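Side-chain contacts in response regulator receiver protein (Desulfuromonas acetoxidans, PDB 2ZAY), which probably works as a receiver domain in two-component signalling, forming one part of a longer response regulator protein: residues 10-15 with 45-50; 31-36 with 120-125; 69-74 with 83-88. One frame throughout, in Å; residues are numbered along the deposited sequence.

Contact 1 (10-15 with 45-50); sequences RIMLVD and VPVAVK
Met12 reaches from strand 9-14 to helix 41-51 and ends on Val47 and Ala48 with its sulfur and terminal methyl. SD lies 4.0 Å from Ala48 CB, and CE comes to 3.8 Å from the same Ala48 CB, so both end atoms of the thioether pack on this one methyl. CE also turns toward the CG1 branch of Val47, where the modelled approach is closer than two carbons can sit, so its exact spacing is doubtful. The side chain leaves the strand stretched out, with CG anti to the backbone N (chi1 176°) and the next bond extended as well; the bend comes at the sulfur (chi3 -65°) and lays CE against the helix. An alanine here would take away everything beyond CB and is likely to leave a gap between the strand and the Val47-Ala48 surface. Around these three residues, Met12 also touches Cys38 and Pro53, Val47 packs on Ile36, and Ala48 on Leu74 of helix 67-75. The backbone of Met12 is hydrogen-bonded to Leu55 and Ile57, which fixes its strand in the parallel sheet of the receiver fold. No hydrogen bond or charge spans the two segments: helix and sheet are held here by apolar packing, with a long, flexible thioether set against an alanine and, less certainly placed, a valine.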
loop_
_atom_site.group_PDB
_atom_site.type_symbol
_atom_site.label_atom_id
_atom_site.label_comp_id
_atom_site.label_asym_id
_atom_site.label_seq_id
_atom_site.Cartn_x
_atom_site.Cartn_y
_atom_site.Cartn_z
ATOM N N ARG A 10 0.777 1.818 -12.083
ATOM C CA ARG A 10 1.842 1.187 -11.311
ATOM C C ARG A 10 1.385 1.174 -9.863
ATOM O O ARG A 10 1.053 2.220 -9.308
ATOM C CB ARG A 10 3.146 1.989 -11.394
ATOM C CG ARG A 10 3.666 2.234 -12.803
ATOM C CD ARG A 10 4.781 3.290 -12.796
ATOM N NE ARG A 10 4.736 4.084 -14.020
ATOM C CZ ARG A 10 4.455 5.379 -14.069
ATOM N NH1 ARG A 10 4.196 6.061 -12.960
ATOM N NH2 ARG A 10 4.420 5.995 -15.245
ATOM N N ILE A 11 1.378 -0.005 -9.255
ATOM C CA ILE A 11 0.958 -0.134 -7.868
ATOM C C ILE A 11 2.059 -0.830 -7.076
ATOM O O ILE A 11 2.416 -1.959 -7.396
ATOM C CB ILE A 11 -0.334 -0.987 -7.759
ATOM C CG1 ILE A 11 -1.434 -0.404 -8.650
ATOM C CG2 ILE A 11 -0.796 -1.052 -6.305
ATOM C CD1 ILE A 11 -1.988 0.929 -8.178
ATOM N N MET A 12 2.613 -0.169 -6.064
ATOM C CA MET A 12 3.644 -0.821 -5.259
ATOM C C MET A 12 2.991 -1.461 -4.042
ATOM O O MET A 12 2.178 -0.838 -3.366
ATOM C CB MET A 12 4.720 0.174 -4.802
ATOM C CG MET A 12 5.780 -0.443 -3.855
ATOM S SD MET A 12 7.159 0.678 -3.364
ATOM C CE MET A 12 7.892 0.910 -4.819
ATOM N N LEU A 13 3.337 -2.717 -3.778
ATOM C CA LEU A 13 2.797 -3.436 -2.626
ATOM C C LEU A 13 3.954 -3.829 -1.700
ATOM O O LEU A 13 4.901 -4.473 -2.139
ATOM C CB LEU A 13 2.061 -4.689 -3.104
ATOM C CG LEU A 13 1.545 -5.677 -2.062
ATOM C CD1 LEU A 13 0.536 -4.990 -1.159
ATOM C CD2 LEU A 13 0.905 -6.870 -2.774
ATOM N N VAL A 14 3.872 -3.439 -0.429
ATOM C CA VAL A 14 4.917 -3.744 0.555
ATOM C C VAL A 14 4.317 -4.621 1.660
ATOM O O VAL A 14 3.395 -4.201 2.361
ATOM C CB VAL A 14 5.466 -2.448 1.217
ATOM C CG1 VAL A 14 6.745 -2.763 1.981
ATOM C CG2 VAL A 14 5.711 -1.375 0.172
ATOM N N ASP A 15 4.834 -5.836 1.821
ATOM C CA ASP A 15 4.311 -6.747 2.844
ATOM C C ASP A 15 5.411 -7.732 3.232
ATOM O O ASP A 15 6.204 -8.137 2.380
ATOM C CB ASP A 15 3.101 -7.513 2.299
ATOM C CG ASP A 15 2.276 -8.170 3.401
ATOM O OD1 ASP A 15 1.371 -7.507 3.944
ATOM O OD2 ASP A 15 2.542 -9.342 3.732
ATOM N N VAL A 45 11.232 2.288 -0.037
ATOM C CA VAL A 45 11.458 3.718 -0.252
ATOM C C VAL A 45 12.256 4.044 -1.518
ATOM O O VAL A 45 11.789 4.795 -2.375
ATOM C CB VAL A 45 12.143 4.371 0.975
ATOM C CG1 VAL A 45 12.401 5.842 0.700
ATOM C CG2 VAL A 45 11.253 4.215 2.211
ATOM N N PRO A 46 13.475 3.500 -1.649
ATOM C CA PRO A 46 14.262 3.791 -2.856
ATOM C C PRO A 46 13.531 3.320 -4.117
ATOM O O PRO A 46 13.584 3.970 -5.163
ATOM C CB PRO A 46 15.559 3.012 -2.619
ATOM C CG PRO A 46 15.673 3.010 -1.108
ATOM C CD PRO A 46 14.256 2.697 -0.693
ATOM N N VAL A 47 12.863 2.176 -4.021
ATOM C CA VAL A 47 12.121 1.651 -5.164
ATOM C C VAL A 47 10.993 2.615 -5.537
ATOM O O VAL A 47 10.761 2.881 -6.714
ATOM C CB VAL A 47 11.525 0.260 -4.868
ATOM C CG1 VAL A 47 10.597 -0.168 -6.001
ATOM C CG2 VAL A 47 12.647 -0.764 -4.722
ATOM N N ALA A 48 10.299 3.150 -4.537
ATOM C CA ALA A 48 9.208 4.082 -4.818
ATOM C C ALA A 48 9.728 5.329 -5.515
ATOM O O ALA A 48 9.138 5.807 -6.482
ATOM C CB ALA A 48 8.497 4.466 -3.528
ATOM N N VAL A 49 10.844 5.854 -5.022
ATOM C CA VAL A 49 11.432 7.057 -5.591
ATOM C C VAL A 49 11.815 6.885 -7.058
ATOM O O VAL A 49 11.678 7.819 -7.844
ATOM C CB VAL A 49 12.673 7.503 -4.766
ATOM C CG1 VAL A 49 13.419 8.618 -5.486
ATOM C CG2 VAL A 49 12.215 7.987 -3.386
ATOM N N LYS A 50 12.268 5.696 -7.445
ATOM C CA LYS A 50 12.659 5.495 -8.835
ATOM C C LYS A 50 11.596 4.905 -9.755
ATOM O O LYS A 50 11.702 5.039 -10.970
ATOM C CB LYS A 50 13.940 4.654 -8.918
ATOM C CG LYS A 50 13.854 3.273 -8.316
ATOM C CD LYS A 50 15.248 2.649 -8.252
ATOM C CE LYS A 50 15.223 1.255 -7.653
ATOM N NZ LYS A 50 16.594 0.663 -7.628
#

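Contact 2 (31-36 with 120-125); sequences EGFDII and ARIKRV
Lys123 of helix 115-129 passes the edge of the Phe33 ring and finishes at Glu31, just before Gly32, so that the last helix is joined to 33-38, an outermost strand of the parallel sheet. Its chain leaves CB with CG anti to the carbonyl carbon (chi1 -72°), and this start and the straight run beyond carry the ammonium out to the carboxylate. CG is the first atom to meet the other segment: it lies at the edge of the Phe33 ring, in its plane, 3.8 Å from Phe33 CZ. CE crosses over the Glu31 side chain, 3.6 Å from Glu31 CG. At the tip, Lys123 NZ donates to Glu31 OE1 over 2.6 Å, a hydrogen-bonded salt bridge. NZ meets this oxygen on the anti side, 23° out of the carboxylate plane. The two chains cross at about a right angle, and Glu31, bent at chi2 (80°), brings its carboxylate round to the lysine; Ser119 OG adds a weak hydrogen bond to the same OE1. Inward of the charged pair, Phe33 CZ rests 3.7 Å from Ile122 CG2, and Ile122 continues onto Leu28, Ile11 and Ile57. Gly32, with positive phi, closes helix 22-31 in a Schellman motif. The contact thus grades from a buried phenylalanine-isoleucine pair to an ion pair at its more exposed border, where the carboxylate would probably offset the lysine's charge.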
loop_
_atom_site.group_PDB
_atom_site.type_symbol
_atom_site.label_atom_id
_atom_site.label_comp_id
_atom_site.label_asym_id
_atom_site.label_seq_id
_atom_site.Cartn_x
_atom_site.Cartn_y
_atom_site.Cartn_z
ATOM N N GLU A 31 -6.478 -7.439 -13.673
ATOM C CA GLU A 31 -7.270 -6.217 -13.650
ATOM C C GLU A 31 -6.580 -5.112 -14.448
ATOM O O GLU A 31 -7.193 -4.099 -14.778
ATOM C CB GLU A 31 -7.458 -5.759 -12.203
ATOM C CG GLU A 31 -8.686 -4.909 -11.955
ATOM C CD GLU A 31 -9.950 -5.738 -11.828
ATOM O OE1 GLU A 31 -11.016 -5.159 -11.537
ATOM O OE2 GLU A 31 -9.879 -6.972 -12.016
ATOM N N GLY A 32 -5.297 -5.304 -14.743
ATOM C CA GLY A 32 -4.557 -4.308 -15.496
ATOM C C GLY A 32 -3.559 -3.516 -14.668
ATOM O O GLY A 32 -2.967 -2.553 -15.154
ATOM N N PHE A 33 -3.367 -3.908 -13.416
ATOM C CA PHE A 33 -2.426 -3.214 -12.549
ATOM C C PHE A 33 -1.027 -3.802 -12.705
ATOM O O PHE A 33 -0.863 -5.014 -12.817
ATOM C CB PHE A 33 -2.864 -3.315 -11.081
ATOM C CG PHE A 33 -4.176 -2.639 -10.791
ATOM C CD1 PHE A 33 -4.324 -1.268 -10.988
ATOM C CD2 PHE A 33 -5.264 -3.373 -10.332
ATOM C CE1 PHE A 33 -5.540 -0.635 -10.734
ATOM C CE2 PHE A 33 -6.487 -2.754 -10.074
ATOM C CZ PHE A 33 -6.627 -1.378 -10.276
ATOM N N ASP A 34 -0.028 -2.926 -12.729
ATOM C CA ASP A 34 1.367 -3.337 -12.838
ATOM C C ASP A 34 1.861 -3.370 -11.391
ATOM O O ASP A 34 2.164 -2.325 -10.816
ATOM C CB ASP A 34 2.157 -2.302 -13.639
ATOM C CG ASP A 34 3.575 -2.749 -13.939
ATOM O OD1 ASP A 34 4.024 -3.768 -13.365
ATOM O OD2 ASP A 34 4.241 -2.072 -14.748
ATOM N N ILE A 35 1.931 -4.563 -10.808
ATOM C CA ILE A 35 2.336 -4.703 -9.413
ATOM C C ILE A 35 3.837 -4.786 -9.141
ATOM O O ILE A 35 4.544 -5.652 -9.659
ATOM C CB ILE A 35 1.671 -5.936 -8.765
ATOM C CG1 ILE A 35 0.154 -5.866 -8.941
ATOM C CG2 ILE A 35 2.034 -6.008 -7.292
ATOM C CD1 ILE A 35 -0.496 -4.650 -8.303
ATOM N N ILE A 36 4.306 -3.865 -8.309
ATOM C CA ILE A 36 5.700 -3.799 -7.910
ATOM C C ILE A 36 5.691 -4.335 -6.482
ATOM O O ILE A 36 5.066 -3.745 -5.601
ATOM C CB ILE A 36 6.202 -2.331 -7.943
ATOM C CG1 ILE A 36 6.138 -1.804 -9.386
ATOM C CG2 ILE A 36 7.620 -2.241 -7.385
ATOM C CD1 ILE A 36 6.344 -0.302 -9.510
ATOM N N ALA A 120 -11.468 -2.865 -6.080
ATOM C CA ALA A 120 -12.399 -1.741 -6.034
ATOM C C ALA A 120 -11.853 -0.575 -5.198
ATOM O O ALA A 120 -12.048 0.587 -5.548
ATOM C CB ALA A 120 -13.737 -2.203 -5.467
ATOM N N ARG A 121 -11.178 -0.895 -4.096
ATOM C CA ARG A 121 -10.611 0.122 -3.199
ATOM C C ARG A 121 -9.505 0.911 -3.899
ATOM O O ARG A 121 -9.411 2.130 -3.758
ATOM C CB ARG A 121 -10.064 -0.549 -1.933
ATOM C CG ARG A 121 -11.146 -1.040 -0.971
ATOM C CD ARG A 121 -11.654 0.104 -0.115
ATOM N NE ARG A 121 -12.824 -0.241 0.689
ATOM C CZ ARG A 121 -13.446 0.623 1.483
ATOM N NH1 ARG A 121 -12.998 1.868 1.573
ATOM N NH2 ARG A 121 -14.521 0.256 2.170
ATOM N N ILE A 122 -8.671 0.204 -4.650
ATOM C CA ILE A 122 -7.590 0.823 -5.409
ATOM C C ILE A 122 -8.196 1.745 -6.463
ATOM O O ILE A 122 -7.832 2.919 -6.561
ATOM C CB ILE A 122 -6.724 -0.252 -6.118
ATOM C CG1 ILE A 122 -5.957 -1.064 -5.071
ATOM C CG2 ILE A 122 -5.765 0.403 -7.118
ATOM C CD1 ILE A 122 -5.113 -2.191 -5.649
ATOM N N LYS A 123 -9.142 1.217 -7.235
ATOM C CA LYS A 123 -9.782 1.998 -8.289
ATOM C C LYS A 123 -10.490 3.241 -7.778
ATOM O O LYS A 123 -10.418 4.295 -8.401
ATOM C CB LYS A 123 -10.784 1.133 -9.062
ATOM C CG LYS A 123 -10.136 0.101 -9.969
ATOM C CD LYS A 123 -11.182 -0.834 -10.567
ATOM C CE LYS A 123 -10.543 -1.833 -11.521
ATOM N NZ LYS A 123 -11.560 -2.738 -12.125
ATOM N N ARG A 124 -11.169 3.130 -6.640
ATOM C CA ARG A 124 -11.876 4.287 -6.114
ATOM C C ARG A 124 -10.912 5.434 -5.832
ATOM O O ARG A 124 -11.194 6.585 -6.160
ATOM C CB ARG A 124 -12.634 3.935 -4.834
ATOM C CG ARG A 124 -13.660 4.997 -4.469
ATOM C CD ARG A 124 -14.771 5.051 -5.519
ATOM N NE ARG A 124 -15.575 6.267 -5.434
ATOM C CZ ARG A 124 -15.165 7.465 -5.841
ATOM N NH1 ARG A 124 -13.954 7.608 -6.367
ATOM N NH2 ARG A 124 -15.966 8.519 -5.731
ATOM N N VAL A 125 -9.777 5.108 -5.225
ATOM C CA VAL A 125 -8.766 6.099 -4.891
ATOM C C VAL A 125 -8.148 6.690 -6.150
ATOM O O VAL A 125 -7.922 7.898 -6.232
ATOM C CB VAL A 125 -7.648 5.478 -4.026
ATOM C CG1 VAL A 125 -6.473 6.442 -3.912
ATOM C CG2 VAL A 125 -8.190 5.164 -2.647
#

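Contact 3 (69-74 with 83-88); sequences DLFNSL and IPVIAL
Within a beta-alpha-beta crossover, Phe71 and Leu74 of helix 67-75 converge on Val85, at the start of strand 85-89. Phe71 presents a ring edge: CD1 is 3.9 Å from Val85 CB, which lies near the ring plane, and 4.0 Å from Val85 CG2. A chi1 of -176° swings the ring away from the backbone nitrogen and brings its end nearer the strand, although the first bond does not aim there. Leu74, one helical turn on, adds a looser touch, its CD1 standing 4.2 Å from Val85 CG2. That methyl therefore meets both helix residues. The crossover runs from strand 55-59 through the helix to strand 85-89, and Leu74 also meets Ile56 of the first strand, so it touches both strands of the unit. Phe71 meets the ring of Phe105 with the planes at about 30°, and Phe105 packs on Val85 too. Along the helix, Asp69 O accepts from Ser73 N and, at 3.0 Å, from Ser73 OG. The two donors come from opposite faces of the carbonyl plane, the hydroxyl standing 37° out of it. Leu74 O is hydrogen-bonded to Thr80 OG1, in the connection that leads from the helix back to the strand.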
loop_
_atom_site.group_PDB
_atom_site.type_symbol
_atom_site.label_atom_id
_atom_site.label_comp_id
_atom_site.label_asym_id
_atom_site.label_seq_id
_atom_site.Cartn_x
_atom_site.Cartn_y
_atom_site.Cartn_z
ATOM N N ASP A 69 6.137 4.128 9.473
ATOM C CA ASP A 69 7.498 4.621 9.264
ATOM C C ASP A 69 7.703 4.853 7.776
ATOM O O ASP A 69 8.296 5.851 7.366
ATOM C CB ASP A 69 8.538 3.607 9.756
ATOM C CG ASP A 69 8.561 3.478 11.265
ATOM O OD1 ASP A 69 8.468 4.525 11.944
ATOM O OD2 ASP A 69 8.687 2.337 11.768
ATOM N N LEU A 70 7.207 3.918 6.970
ATOM C CA LEU A 70 7.315 4.022 5.519
ATOM C C LEU A 70 6.533 5.249 5.059
ATOM O O LEU A 70 7.020 6.034 4.247
ATOM C CB LEU A 70 6.746 2.767 4.843
ATOM C CG LEU A 70 6.721 2.768 3.305
ATOM C CD1 LEU A 70 8.119 3.036 2.777
ATOM C CD2 LEU A 70 6.203 1.427 2.785
ATOM N N PHE A 71 5.317 5.405 5.579
ATOM C CA PHE A 71 4.490 6.549 5.218
ATOM C C PHE A 71 5.261 7.849 5.471
ATOM O O PHE A 71 5.314 8.731 4.610
ATOM C CB PHE A 71 3.212 6.558 6.051
ATOM C CG PHE A 71 2.256 7.663 5.683
ATOM C CD1 PHE A 71 1.327 7.484 4.665
ATOM C CD2 PHE A 71 2.290 8.882 6.353
ATOM C CE1 PHE A 71 0.435 8.504 4.318
ATOM C CE2 PHE A 71 1.413 9.908 6.021
ATOM C CZ PHE A 71 0.478 9.723 4.998
ATOM N N ASN A 72 5.857 7.965 6.656
ATOM C CA ASN A 72 6.608 9.173 7.002
ATOM C C ASN A 72 7.830 9.373 6.108
ATOM O O ASN A 72 8.136 10.504 5.721
ATOM C CB ASN A 72 7.060 9.142 8.469
ATOM C CG ASN A 72 5.896 9.234 9.447
ATOM O OD1 ASN A 72 4.874 9.861 9.157
ATOM N ND2 ASN A 72 6.058 8.629 10.620
ATOM N N SER A 73 8.529 8.287 5.787
ATOM C CA SER A 73 9.711 8.388 4.932
ATOM C C SER A 73 9.341 8.868 3.530
ATOM O O SER A 73 10.070 9.643 2.915
ATOM C CB SER A 73 10.423 7.036 4.851
ATOM O OG SER A 73 10.927 6.674 6.121
ATOM N N LEU A 74 8.205 8.400 3.023
ATOM C CA LEU A 74 7.743 8.801 1.699
ATOM C C LEU A 74 7.411 10.293 1.674
ATOM O O LEU A 74 7.547 10.957 0.645
ATOM C CB LEU A 74 6.502 7.989 1.319
ATOM C CG LEU A 74 6.794 6.500 1.092
ATOM C CD1 LEU A 74 5.500 5.701 1.042
ATOM C CD2 LEU A 74 7.586 6.341 -0.210
ATOM N N ILE A 83 2.039 10.704 -3.240
ATOM C CA ILE A 83 1.496 9.420 -3.702
ATOM C C ILE A 83 0.560 8.877 -2.628
ATOM O O ILE A 83 0.923 8.832 -1.456
ATOM C CB ILE A 83 2.606 8.386 -3.942
ATOM C CG1 ILE A 83 3.525 8.854 -5.078
ATOM C CG2 ILE A 83 1.980 7.030 -4.262
ATOM C CD1 ILE A 83 4.766 7.963 -5.275
ATOM N N PRO A 84 -0.658 8.460 -3.009
ATOM C CA PRO A 84 -1.569 7.936 -1.983
ATOM C C PRO A 84 -1.099 6.601 -1.419
ATOM O O PRO A 84 -0.527 5.780 -2.137
ATOM C CB PRO A 84 -2.904 7.824 -2.722
ATOM C CG PRO A 84 -2.486 7.560 -4.151
ATOM C CD PRO A 84 -1.321 8.520 -4.327
ATOM N N VAL A 85 -1.341 6.393 -0.130
ATOM C CA VAL A 85 -0.920 5.153 0.525
ATOM C C VAL A 85 -2.090 4.481 1.233
ATOM O O VAL A 85 -2.796 5.110 2.029
ATOM C CB VAL A 85 0.210 5.422 1.562
ATOM C CG1 VAL A 85 0.762 4.091 2.095
ATOM C CG2 VAL A 85 1.337 6.235 0.913
ATOM N N ILE A 86 -2.300 3.203 0.928
ATOM C CA ILE A 86 -3.366 2.417 1.547
ATOM C C ILE A 86 -2.717 1.484 2.559
ATOM O O ILE A 86 -1.697 0.860 2.258
ATOM C CB ILE A 86 -4.113 1.533 0.512
ATOM C CG1 ILE A 86 -4.963 2.402 -0.423
ATOM C CG2 ILE A 86 -5.003 0.506 1.244
ATOM C CD1 ILE A 86 -5.700 1.592 -1.471
ATOM N N ALA A 87 -3.285 1.396 3.758
ATOM C CA ALA A 87 -2.745 0.503 4.771
ATOM C C ALA A 87 -3.508 -0.813 4.794
ATOM O O ALA A 87 -4.731 -0.838 4.673
ATOM C CB ALA A 87 -2.804 1.156 6.155
ATOM N N LEU A 88 -2.762 -1.901 4.949
ATOM C CA LEU A 88 -3.317 -3.242 5.030
ATOM C C LEU A 88 -2.923 -3.734 6.420
ATOM O O LEU A 88 -1.756 -3.686 6.787
ATOM C CB LEU A 88 -2.687 -4.131 3.957
ATOM C CG LEU A 88 -3.566 -4.612 2.801
ATOM C CD1 LEU A 88 -4.376 -3.470 2.216
ATOM C CD2 LEU A 88 -2.671 -5.261 1.748
#

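How the contacts relate
From the N terminus, strand 9-14 supplies the first half of contact 1. The chain runs on through helix 22-31 into 31-36, which opens contact 2, before 45-50 closes contact 1; these two cross. Contact 3 follows in series, from 69-74 to 83-88, and lies within the span of contact 2, which 120-125 completes last. Contact 1 thus ties strand 9-14 to helix 41-51, contact 2 strand 33-38 to helix 115-129, and contact 3 helix 67-75 to strand 85-89, all on one parallel sheet, contacts 2 and 3 on opposite sides of the chain's centre. Strands 9-14 and 33-38 pair between contacts 1 and 2; Val45 packs on Leu70, linking 1 and 3.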